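Uncharacterized protein (Thermus thermophilus, PDB 2DBS) is of unknown function, a small plasmid-encoded member of the DUF5647 family that pairs with a second copy of itself. Local coordinates at residues A5-L15 / L34-V44. Sequence-based numbering, arbitrary orientation.
Sequences AERLAELDGVL and LVLLPLDEPEV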
loop_
_atom_site.group_PDB
_atom_site.type_symbol
_atom_site.label_atom_id
_atom_site.label_comp_id
_atom_site.label_asym_id
_atom_site.label_seq_id
_atom_site.Cartn_x
_atom_site.Cartn_y
_atom_site.Cartn_z
ATOM N N ALA B 5 11.744 13.219 -7.111
ATOM C CA ALA B 5 11.804 11.945 -6.416
ATOM C C ALA B 5 13.243 11.853 -5.915
ATOM O O ALA B 5 14.175 11.769 -6.690
ATOM C CB ALA B 5 11.479 10.816 -7.370
ATOM N N GLU B 6 13.391 11.905 -4.602
ATOM C CA GLU B 6 14.671 11.884 -3.896
ATOM C C GLU B 6 14.151 12.231 -2.528
ATOM O O GLU B 6 14.789 12.025 -1.502
ATOM C CB GLU B 6 15.540 13.046 -4.345
ATOM C CG GLU B 6 14.907 14.412 -4.075
ATOM C CD GLU B 6 15.919 15.468 -3.667
ATOM O OE1 GLU B 6 16.874 15.717 -4.444
ATOM O OE2 GLU B 6 15.760 16.042 -2.564
ATOM N N ARG B 7 12.960 12.814 -2.599
ATOM C CA ARG B 7 12.134 13.289 -1.498
ATOM C C ARG B 7 11.853 12.203 -0.461
ATOM O O ARG B 7 11.729 12.488 0.727
ATOM C CB ARG B 7 10.817 13.815 -2.099
ATOM C CG ARG B 7 9.779 14.217 -1.106
ATOM C CD ARG B 7 8.514 14.683 -1.798
ATOM N NE ARG B 7 7.483 14.959 -0.799
ATOM C CZ ARG B 7 7.429 16.059 -0.049
ATOM N NH1 ARG B 7 8.346 17.006 -0.193
ATOM N NH2 ARG B 7 6.478 16.200 0.874
ATOM N N LEU B 8 11.745 10.962 -0.920
ATOM C CA LEU B 8 11.483 9.850 -0.025
ATOM C C LEU B 8 12.471 9.847 1.149
ATOM O O LEU B 8 12.163 9.338 2.222
ATOM C CB LEU B 8 11.554 8.533 -0.812
ATOM C CG LEU B 8 10.591 8.415 -2.011
ATOM C CD1 LEU B 8 10.803 7.078 -2.714
ATOM C CD2 LEU B 8 9.140 8.537 -1.553
ATOM N N ALA B 9 13.654 10.428 0.946
ATOM C CA ALA B 9 14.677 10.503 1.994
ATOM C C ALA B 9 14.115 11.333 3.133
ATOM O O ALA B 9 14.212 10.966 4.295
ATOM C CB ALA B 9 15.942 11.155 1.451
ATOM N N GLU B 10 13.531 12.465 2.771
ATOM C CA GLU B 10 12.901 13.360 3.725
ATOM C C GLU B 10 11.710 12.643 4.388
ATOM O O GLU B 10 11.618 12.564 5.620
ATOM C CB GLU B 10 12.412 14.616 2.998
ATOM C CG GLU B 10 11.670 15.588 3.880
ATOM C CD GLU B 10 11.125 16.745 3.102
ATOM O OE1 GLU B 10 10.481 17.621 3.721
ATOM O OE2 GLU B 10 11.343 16.775 1.870
ATOM N N LEU B 11 10.804 12.118 3.568
ATOM C CA LEU B 11 9.637 11.427 4.094
ATOM C C LEU B 11 10.002 10.250 4.992
ATOM O O LEU B 11 9.250 9.890 5.902
ATOM C CB LEU B 11 8.737 10.943 2.951
ATOM C CG LEU B 11 7.875 11.980 2.224
ATOM C CD1 LEU B 11 6.989 11.265 1.209
ATOM C CD2 LEU B 11 7.019 12.743 3.221
ATOM N N ASP B 12 11.156 9.646 4.740
ATOM C CA ASP B 12 11.573 8.514 5.543
ATOM C C ASP B 12 11.946 9.071 6.894
ATOM O O ASP B 12 11.791 8.410 7.921
ATOM C CB ASP B 12 12.771 7.818 4.925
ATOM C CG ASP B 12 12.944 6.412 5.450
ATOM O OD1 ASP B 12 12.946 6.233 6.692
ATOM O OD2 ASP B 12 13.074 5.485 4.619
ATOM N N GLY B 13 12.435 10.307 6.882
ATOM C CA GLY B 13 12.805 10.955 8.118
ATOM C C GLY B 13 11.559 11.125 8.952
ATOM O O GLY B 13 11.525 10.693 10.106
ATOM N N VAL B 14 10.530 11.734 8.360
ATOM C CA VAL B 14 9.266 11.977 9.061
ATOM C C VAL B 14 8.681 10.682 9.595
ATOM O O VAL B 14 8.033 10.674 10.644
ATOM C CB VAL B 14 8.229 12.642 8.144
ATOM C CG1 VAL B 14 6.988 13.021 8.964
ATOM C CG2 VAL B 14 8.839 13.855 7.468
ATOM N N LEU B 15 8.923 9.592 8.871
ATOM C CA LEU B 15 8.430 8.277 9.270
ATOM C C LEU B 15 9.090 7.801 10.557
ATOM O O LEU B 15 8.410 7.333 11.460
ATOM C CB LEU B 15 8.674 7.255 8.162
ATOM C CG LEU B 15 8.200 5.834 8.456
ATOM C CD1 LEU B 15 6.678 5.737 8.484
ATOM C CD2 LEU B 15 8.737 4.935 7.386
ATOM N N LEU B 34 11.438 -0.976 3.609
ATOM C CA LEU B 34 10.425 0.045 3.672
ATOM C C LEU B 34 10.030 0.643 2.330
ATOM O O LEU B 34 10.856 1.214 1.629
ATOM C CB LEU B 34 10.908 1.159 4.580
ATOM C CG LEU B 34 9.939 2.320 4.723
ATOM C CD1 LEU B 34 8.948 1.985 5.824
ATOM C CD2 LEU B 34 10.714 3.595 5.040
ATOM N N VAL B 35 8.756 0.531 1.978
ATOM C CA VAL B 35 8.277 1.105 0.739
ATOM C C VAL B 35 7.391 2.283 1.124
ATOM O O VAL B 35 6.298 2.096 1.658
ATOM C CB VAL B 35 7.457 0.084 -0.079
ATOM C CG1 VAL B 35 7.230 0.613 -1.466
ATOM C CG2 VAL B 35 8.184 -1.258 -0.123
ATOM N N LEU B 36 7.890 3.493 0.875
ATOM C CA LEU B 36 7.173 4.725 1.183
ATOM C C LEU B 36 6.295 5.150 0.022
ATOM O O LEU B 36 6.802 5.507 -1.019
ATOM C CB LEU B 36 8.156 5.865 1.459
ATOM C CG LEU B 36 8.661 6.263 2.845
ATOM C CD1 LEU B 36 8.472 7.772 2.995
ATOM C CD2 LEU B 36 7.920 5.522 3.937
ATOM N N LEU B 37 4.980 5.147 0.193
ATOM C CA LEU B 37 4.105 5.556 -0.901
ATOM C C LEU B 37 3.275 6.810 -0.653
ATOM O O LEU B 37 2.205 6.755 -0.047
ATOM C CB LEU B 37 3.157 4.424 -1.302
ATOM C CG LEU B 37 3.788 3.153 -1.837
ATOM C CD1 LEU B 37 2.684 2.228 -2.280
ATOM C CD2 LEU B 37 4.722 3.456 -2.979
ATOM N N PRO B 38 3.766 7.966 -1.115
ATOM C CA PRO B 38 3.007 9.210 -0.923
ATOM C C PRO B 38 1.765 9.152 -1.833
ATOM O O PRO B 38 1.860 9.461 -3.038
ATOM C CB PRO B 38 3.993 10.284 -1.383
ATOM C CG PRO B 38 5.326 9.656 -1.126
ATOM C CD PRO B 38 5.131 8.249 -1.585
ATOM N N LEU B 39 0.614 8.747 -1.279
ATOM C CA LEU B 39 -0.618 8.637 -2.071
ATOM C C LEU B 39 -1.067 9.899 -2.792
ATOM O O LEU B 39 -1.852 9.812 -3.725
ATOM C CB LEU B 39 -1.768 8.118 -1.221
ATOM C CG LEU B 39 -1.630 6.663 -0.772
ATOM C CD1 LEU B 39 -2.948 6.222 -0.169
ATOM C CD2 LEU B 39 -1.244 5.760 -1.956
ATOM N N ASP B 40 -0.592 11.070 -2.372
ATOM C CA ASP B 40 -0.974 12.286 -3.062
ATOM C C ASP B 40 0.183 12.961 -3.799
ATOM O O ASP B 40 0.089 14.127 -4.181
ATOM C CB ASP B 40 -1.665 13.286 -2.124
ATOM C CG ASP B 40 -0.776 13.780 -0.996
ATOM O OD1 ASP B 40 0.458 13.840 -1.159
ATOM O OD2 ASP B 40 -1.339 14.143 0.060
ATOM N N GLU B 41 1.269 12.219 -4.011
ATOM C CA GLU B 41 2.440 12.717 -4.741
ATOM C C GLU B 41 2.817 11.644 -5.760
ATOM O O GLU B 41 3.768 10.893 -5.566
ATOM C CB GLU B 41 3.579 13.013 -3.761
ATOM C CG GLU B 41 3.127 14.100 -2.788
ATOM C CD GLU B 41 4.217 14.713 -1.937
ATOM O OE1 GLU B 41 5.240 15.167 -2.506
ATOM O OE2 GLU B 41 4.017 14.756 -0.695
ATOM N N PRO B 42 2.057 11.572 -6.872
ATOM C CA PRO B 42 2.234 10.609 -7.962
ATOM C C PRO B 42 3.637 10.437 -8.489
ATOM O O PRO B 42 4.111 9.314 -8.641
ATOM C CB PRO B 42 1.272 11.117 -9.034
ATOM C CG PRO B 42 1.213 12.589 -8.777
ATOM C CD PRO B 42 1.115 12.632 -7.277
ATOM N N GLU B 43 4.297 11.549 -8.779
ATOM C CA GLU B 43 5.648 11.493 -9.306
ATOM C C GLU B 43 6.597 10.777 -8.323
ATOM O O GLU B 43 7.507 10.045 -8.738
ATOM C CB GLU B 43 6.126 12.922 -9.630
ATOM C CG GLU B 43 5.983 13.372 -11.125
ATOM C CD GLU B 43 4.535 13.517 -11.649
ATOM O OE1 GLU B 43 3.788 12.511 -11.659
ATOM O OE2 GLU B 43 4.150 14.639 -12.072
ATOM N N VAL B 44 6.351 10.954 -7.023
ATOM C CA VAL B 44 7.167 10.343 -5.969
ATOM C C VAL B 44 6.775 8.895 -5.647
ATOM O O VAL B 44 7.630 8.025 -5.474
ATOM C CB VAL B 44 7.052 11.157 -4.662
ATOM C CG1 VAL B 44 8.108 10.710 -3.680
ATOM C CG2 VAL B 44 7.165 12.642 -4.957
#
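R7 and E41 form the salt bridge that ties the N-terminal end region of helix 8-20 to the loop after strand 33-38. R7 CG stands anti to the backbone N (chi1 174°) and the chain runs extended to NE, which meets E41 OE1 at 2.8 Å. That oxygen sits over one face of the guanidinium, whose plane is turned 44° from the carboxylate; R7 NH2 adds only a weak, bent hydrogen bond to E41 OE2 (3.3 Å). E10, three residues on, completes the network with a long, purely electrostatic link between its OE2 and R7 NH1. E41 itself occupies the N-cap position of helix 42-53, closing a type I turn that begins at P38. Next to the salt bridge, R7 CD rests against V44 CG2 (4.0 Å), and L8 and V44 lie alongside with their ends pointing opposite ways, L8 CD2 close against V44 CG1. The same L8 methyl reaches P38 CG at 4.0 Å, while L11 CD1 packs on that ring carbon from the next turn. Farther along, L36 points toward the helix, its CD2 3.6 Å from L15 CD2, and L15 and L34 meet tip to tip. W51 and A48 cover L8, and A66 and F68 of strand 63-69 flank L36. With segment 8-15 at 104° to strand segment 34-38, helix 8-20 packs against the first strand and strand-to-helix turn of a beta-alpha-beta crossover (33-38, 42-53, 63-69).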